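Long-range contacts in alkaline phosphatase D (Bacillus subtilis, PDB 2YEQ), which hydrolyses phosphate esters, acting as a phosphodiesterase and alkaline phosphatase with an iron- and calcium-containing active site: residues V13-P18 with H199-V205; P84-Y90 with G102-P108. All blocks are in the same frame, centred on the assembly; numbering follows the deposited sequence.

Contact 1. Residues V13-P18 with H199-V205; sequences VASGDP and HAAFPWV. With PE5 (3,6,9,12,15,18,21,24-octaoxahexacosan-1-ol), chain D; EDO (1,2-ethanediol), chain I; EDO (1,2-ethanediol), chain B.
A short parallel strand pairing, buried and bridged by water, sets Gly-16 of strand 13-16 opposite Trp-204 of strand 203-206 inside a mixed sheet, between strands 23-28 and 145-148. Two backbone bonds hold it: Trp-204 N gives its proton to Ser-15 O at 2.9 Å, N-H...O 164°, and Asp-17 N gives one to Trp-204 O at 3.2 Å. Gly-16 CA lies 3.1 Å from Trp-204 O, where a side chain would collide with that oxygen. Ser-15 OG, set between backbone N and carbonyl carbon (chi1 70°), comes within 3.2 Å of Pro-203 CA and probably hydrogen-bonds Thr-104 OG1. Toward the helix end the strands part and water takes over: one water accepts from Ser-15 N and bridges it to His-199 O at 2.7 Å, while lying in the plane of the His-199 ring, 3.0 Å from ND1. His-199 NE2 bonds Tyr-152, and Trp-204 CZ2 covers one ring face. Another water bridges Asp-17 OD1 and Trp-204 O; OD1 also forms a salt bridge with Arg-263. Ser-15 N and His-199 O thus meet through ordered water where direct pairing stops, while Trp-204 O is gripped by a backbone N-H and a water.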
# COMPACT_ATOMS: atom_id res chain seq x y z
N VAL A 13 -17.00 -6.40 -3.89
CA VAL A 13 -17.27 -5.68 -2.68
C VAL A 13 -15.97 -5.53 -1.87
O VAL A 13 -14.94 -6.14 -2.20
CB VAL A 13 -18.34 -6.40 -1.81
CG1 VAL A 13 -19.68 -6.57 -2.60
CG2 VAL A 13 -17.82 -7.78 -1.28
N ALA A 14 -16.02 -4.70 -0.85
CA ALA A 14 -14.83 -4.46 -0.02
C ALA A 14 -15.29 -3.94 1.31
O ALA A 14 -16.42 -3.46 1.46
CB ALA A 14 -13.83 -3.46 -0.69
N SER A 15 -14.40 -4.05 2.30
CA SER A 15 -14.63 -3.43 3.60
C SER A 15 -13.33 -2.81 4.11
O SER A 15 -12.24 -3.16 3.68
CB SER A 15 -15.17 -4.44 4.63
OG SER A 15 -14.17 -5.39 5.01
N GLY A 16 -13.45 -1.90 5.05
CA GLY A 16 -12.27 -1.20 5.47
C GLY A 16 -12.42 -0.28 6.65
O GLY A 16 -13.50 -0.08 7.20
N ASP A 17 -11.28 0.28 7.02
CA ASP A 17 -11.18 1.22 8.12
C ASP A 17 -11.99 0.80 9.33
O ASP A 17 -12.79 1.56 9.86
CB ASP A 17 -11.58 2.62 7.63
CG ASP A 17 -10.42 3.34 6.96
OD1 ASP A 17 -9.49 2.65 6.49
OD2 ASP A 17 -10.45 4.60 6.90
N PRO A 18 -11.73 -0.42 9.80
CA PRO A 18 -12.48 -0.93 10.94
C PRO A 18 -12.15 -0.18 12.19
O PRO A 18 -10.99 0.23 12.37
CB PRO A 18 -12.01 -2.40 11.05
CG PRO A 18 -10.68 -2.40 10.49
CD PRO A 18 -10.71 -1.38 9.36
N HIS A 199 -10.26 -8.62 -1.44
CA HIS A 199 -11.07 -7.58 -0.83
C HIS A 199 -12.27 -8.14 -0.07
O HIS A 199 -12.60 -7.63 0.99
CB HIS A 199 -11.56 -6.54 -1.86
CG HIS A 199 -10.57 -5.46 -2.15
ND1 HIS A 199 -10.21 -4.52 -1.21
CD2 HIS A 199 -9.90 -5.14 -3.29
CE1 HIS A 199 -9.35 -3.67 -1.76
NE2 HIS A 199 -9.15 -4.02 -3.02
N ALA A 200 -12.94 -9.15 -0.63
CA ALA A 200 -14.12 -9.74 0.01
C ALA A 200 -13.75 -10.53 1.29
O ALA A 200 -14.55 -10.65 2.21
CB ALA A 200 -14.89 -10.67 -1.01
N ALA A 201 -12.50 -10.97 1.38
CA ALA A 201 -12.04 -11.80 2.51
C ALA A 201 -11.70 -11.05 3.81
O ALA A 201 -11.83 -11.61 4.91
CB ALA A 201 -10.84 -12.64 2.05
N PHE A 202 -11.25 -9.80 3.70
CA PHE A 202 -10.71 -9.06 4.87
C PHE A 202 -11.01 -7.56 4.79
O PHE A 202 -11.13 -7.02 3.70
CB PHE A 202 -9.18 -9.14 4.91
CG PHE A 202 -8.60 -10.45 4.54
CD1 PHE A 202 -8.66 -11.52 5.43
CD2 PHE A 202 -7.93 -10.61 3.36
CE1 PHE A 202 -8.09 -12.73 5.11
CE2 PHE A 202 -7.36 -11.83 3.03
CZ PHE A 202 -7.46 -12.90 3.92
N PRO A 203 -11.07 -6.88 5.92
CA PRO A 203 -11.07 -5.41 5.91
C PRO A 203 -9.69 -4.90 5.54
O PRO A 203 -8.69 -5.47 5.99
CB PRO A 203 -11.38 -5.04 7.36
CG PRO A 203 -10.98 -6.23 8.16
CD PRO A 203 -11.05 -7.42 7.29
N TRP A 204 -9.65 -3.84 4.73
CA TRP A 204 -8.41 -3.24 4.25
C TRP A 204 -8.24 -1.83 4.83
O TRP A 204 -9.22 -1.08 5.01
CB TRP A 204 -8.38 -3.14 2.73
CG TRP A 204 -8.15 -4.42 1.98
CD1 TRP A 204 -8.69 -5.65 2.26
CD2 TRP A 204 -7.36 -4.59 0.80
NE1 TRP A 204 -8.27 -6.56 1.35
CE2 TRP A 204 -7.46 -5.95 0.44
CE3 TRP A 204 -6.55 -3.74 0.03
CZ2 TRP A 204 -6.80 -6.46 -0.66
CZ3 TRP A 204 -5.90 -4.24 -1.04
CH2 TRP A 204 -6.03 -5.59 -1.40
N VAL A 205 -6.98 -1.49 5.11
CA VAL A 205 -6.54 -0.15 5.46
C VAL A 205 -5.59 0.27 4.35
O VAL A 205 -4.48 -0.24 4.24
CB VAL A 205 -5.88 -0.11 6.85
CG1 VAL A 205 -5.45 1.34 7.24
CG2 VAL A 205 -6.88 -0.63 7.89
C50 PE5 D . -18.67 -16.62 2.52
O1 PE5 D . -17.95 -15.38 2.50
C1 PE5 D . -16.74 -15.53 1.80
C2 PE5 D . -15.85 -14.30 1.85
O2 PE5 D . -15.11 -14.21 0.63
C3 PE5 D . -13.85 -14.89 0.59
C4 PE5 D . -13.13 -14.53 -0.69
C1 EDO I . -10.63 4.59 11.03
O1 EDO I . -10.28 3.19 11.01
C2 EDO I . -9.86 5.34 9.96
O2 EDO I . -10.76 6.10 9.15
C1 EDO B . -12.11 -11.60 8.08
O1 EDO B . -12.79 -10.61 7.33
C2 EDO B . -11.09 -10.95 8.99
O2 EDO B . -10.70 -11.95 9.95
O HOH W 1 -14.21 -7.54 3.28
O HOH W 2 -11.66 -5.13 1.40
O HOH W 3 -9.14 1.44 3.91

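Contact 2. Residues P84-Y90 with G102-P108; sequences PNKVYYY and GKTKTLP. With PE5 (3,6,9,12,15,18,21,24-octaoxahexacosan-1-ol), chain C.
With CG held between backbone N and carbonyl carbon (chi1 66°), Tyr-90 turns its ring across to Gly-102, whose CA sits over one face, 3.7 Å from the ring centroid, in a CH-pi contact. A CB on Gly-102 would run into the ring. Tyr-90 OH reaches a water 2.8 Å away that also lies 2.7 Å from Lys-103 O; a leucine here would probably leave Gly-102 CA without its aromatic cover and this water without its hydroxyl partner. On the other sheet face, Lys-103 extends alongside Tyr-89, its CG 3.8 Å from Tyr-89 CE2, and NZ bonds O2 of a bound polyether at 2.9 Å. Lys-105 lies beside Asn-85, pointing the same way; its bend at chi4 (-105°) brings NZ to Asn-85 OD1 at 2.7 Å, nearly along the C=O axis. The same NZ forms a salt bridge with Asp-144. Beyond the paired strands, Thr-106 OG1 accepts from Lys-86 N at 3.0 Å and bonds Glu-83 O, while Thr-106 N donates to Lys-86 O. In the strands, Tyr-88 with Thr-104 and Tyr-90 with Gly-102 form hydrogen-bonded pairs, each with two backbone bonds; Val-87/Lys-105 and Tyr-89/Lys-103 are non-hydrogen-bonded. This is the regular ladder of an antiparallel beta hairpin, here at the edge of a four-stranded sheet in the N-terminal domain.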
# COMPACT_ATOMS: atom_id res chain seq x y z
N PRO A 84 -17.23 -5.42 19.34
CA PRO A 84 -15.78 -5.43 19.09
C PRO A 84 -15.19 -6.80 18.86
O PRO A 84 -15.70 -7.80 19.32
CB PRO A 84 -15.20 -4.79 20.34
CG PRO A 84 -16.20 -5.05 21.39
CD PRO A 84 -17.55 -5.02 20.72
N ASN A 85 -14.11 -6.83 18.09
CA ASN A 85 -13.38 -8.04 17.77
C ASN A 85 -14.25 -9.17 17.26
O ASN A 85 -14.05 -10.33 17.62
CB ASN A 85 -12.59 -8.48 19.00
CG ASN A 85 -11.38 -9.31 18.66
OD1 ASN A 85 -10.92 -9.35 17.53
ND2 ASN A 85 -10.88 -10.01 19.65
N LYS A 86 -15.19 -8.84 16.39
CA LYS A 86 -16.16 -9.80 15.88
C LYS A 86 -16.19 -9.84 14.36
O LYS A 86 -16.18 -8.80 13.71
CB LYS A 86 -17.54 -9.45 16.41
CG LYS A 86 -18.59 -10.51 16.10
CD LYS A 86 -19.85 -10.35 16.95
CE LYS A 86 -20.36 -11.70 17.50
NZ LYS A 86 -20.37 -12.81 16.51
N VAL A 87 -16.25 -11.06 13.82
CA VAL A 87 -16.38 -11.30 12.39
C VAL A 87 -17.80 -11.08 11.97
O VAL A 87 -18.73 -11.55 12.65
CB VAL A 87 -15.99 -12.74 12.04
CG1 VAL A 87 -16.29 -13.08 10.56
CG2 VAL A 87 -14.51 -12.96 12.36
N TYR A 88 -17.99 -10.36 10.85
CA TYR A 88 -19.32 -10.21 10.27
C TYR A 88 -19.29 -10.50 8.80
O TYR A 88 -18.22 -10.50 8.17
CB TYR A 88 -19.84 -8.80 10.48
CG TYR A 88 -20.11 -8.42 11.91
CD1 TYR A 88 -21.36 -8.67 12.50
CD2 TYR A 88 -19.16 -7.75 12.67
CE1 TYR A 88 -21.64 -8.30 13.79
CE2 TYR A 88 -19.44 -7.36 13.99
CZ TYR A 88 -20.69 -7.64 14.53
OH TYR A 88 -20.97 -7.24 15.82
N TYR A 89 -20.47 -10.76 8.25
CA TYR A 89 -20.67 -10.90 6.82
C TYR A 89 -21.54 -9.75 6.35
O TYR A 89 -22.36 -9.22 7.13
CB TYR A 89 -21.31 -12.25 6.50
CG TYR A 89 -20.42 -13.38 6.93
CD1 TYR A 89 -20.49 -13.87 8.24
CD2 TYR A 89 -19.47 -13.91 6.07
CE1 TYR A 89 -19.64 -14.89 8.66
CE2 TYR A 89 -18.61 -14.93 6.48
CZ TYR A 89 -18.71 -15.41 7.78
OH TYR A 89 -17.87 -16.42 8.22
N TYR A 90 -21.35 -9.36 5.09
CA TYR A 90 -22.10 -8.26 4.53
C TYR A 90 -22.40 -8.50 3.07
O TYR A 90 -21.69 -9.25 2.39
CB TYR A 90 -21.36 -6.92 4.75
CG TYR A 90 -20.04 -6.81 4.00
CD1 TYR A 90 -18.87 -7.30 4.56
CD2 TYR A 90 -19.98 -6.21 2.74
CE1 TYR A 90 -17.68 -7.22 3.88
CE2 TYR A 90 -18.79 -6.13 2.05
CZ TYR A 90 -17.65 -6.62 2.61
OH TYR A 90 -16.47 -6.57 1.93
N GLY A 102 -19.36 -10.47 1.45
CA GLY A 102 -18.07 -10.10 1.97
C GLY A 102 -17.96 -10.53 3.43
O GLY A 102 -18.97 -10.71 4.14
N LYS A 103 -16.71 -10.68 3.86
CA LYS A 103 -16.40 -10.94 5.25
C LYS A 103 -15.53 -9.84 5.84
O LYS A 103 -14.56 -9.38 5.21
CB LYS A 103 -15.67 -12.26 5.33
CG LYS A 103 -15.41 -12.81 6.71
CD LYS A 103 -14.83 -14.23 6.51
CE LYS A 103 -14.42 -14.93 7.78
NZ LYS A 103 -13.67 -16.19 7.41
N THR A 104 -15.84 -9.44 7.05
CA THR A 104 -15.10 -8.39 7.71
C THR A 104 -14.96 -8.63 9.21
O THR A 104 -15.46 -9.63 9.74
CB THR A 104 -15.76 -7.03 7.45
OG1 THR A 104 -14.84 -6.00 7.82
CG2 THR A 104 -17.08 -6.86 8.23
N LYS A 105 -14.28 -7.72 9.90
CA LYS A 105 -14.02 -7.90 11.32
C LYS A 105 -13.72 -6.58 12.02
O LYS A 105 -12.86 -5.81 11.57
CB LYS A 105 -12.87 -8.87 11.52
CG LYS A 105 -12.67 -9.29 12.98
CD LYS A 105 -11.46 -10.19 13.09
CE LYS A 105 -11.14 -10.59 14.51
NZ LYS A 105 -9.96 -9.83 15.03
N THR A 106 -14.45 -6.31 13.09
CA THR A 106 -14.24 -5.09 13.86
C THR A 106 -12.95 -5.20 14.69
O THR A 106 -12.45 -6.29 14.96
CB THR A 106 -15.41 -4.79 14.83
OG1 THR A 106 -15.69 -5.97 15.62
CG2 THR A 106 -16.66 -4.32 14.10
N LEU A 107 -12.42 -4.06 15.11
CA LEU A 107 -11.26 -4.03 15.99
C LEU A 107 -11.65 -4.44 17.42
O LEU A 107 -12.80 -4.29 17.81
CB LEU A 107 -10.69 -2.62 16.05
CG LEU A 107 -10.18 -1.99 14.74
CD1 LEU A 107 -9.55 -0.63 15.07
CD2 LEU A 107 -9.21 -2.91 14.05
N PRO A 108 -10.68 -4.89 18.20
CA PRO A 108 -10.87 -5.02 19.65
C PRO A 108 -11.25 -3.69 20.29
O PRO A 108 -10.93 -2.62 19.74
CB PRO A 108 -9.49 -5.45 20.17
CG PRO A 108 -8.80 -6.04 19.03
CD PRO A 108 -9.35 -5.36 17.78
C50 PE5 C . -16.17 -19.31 7.86
O1 PE5 C . -16.02 -18.36 6.81
C1 PE5 C . -15.68 -18.99 5.57
C2 PE5 C . -15.47 -17.97 4.46
O2 PE5 C . -14.33 -17.16 4.78
C3 PE5 C . -13.44 -16.93 3.69
C4 PE5 C . -12.34 -16.02 4.16
O HOH W 1 -14.21 -7.54 3.28

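In the fold
From the N terminus the chain first lays down strand 13-16, runs through strands 23-28 to 74-79, and turns back as the hairpin of strands 87-94 and 97-105. Contact 2 closes that short loop of 11 residues. Contact 1 closes only when the chain reaches the end of helix 193-201 and strand 203-206, so contact 2 is nested inside its much longer loop. Their centres are about 10 Å apart, and they touch: Ala-200 O probably bonds Lys-103 N, and one water belongs to both. Together they tie the small antiparallel sheet, the large mixed sheet and the helix end.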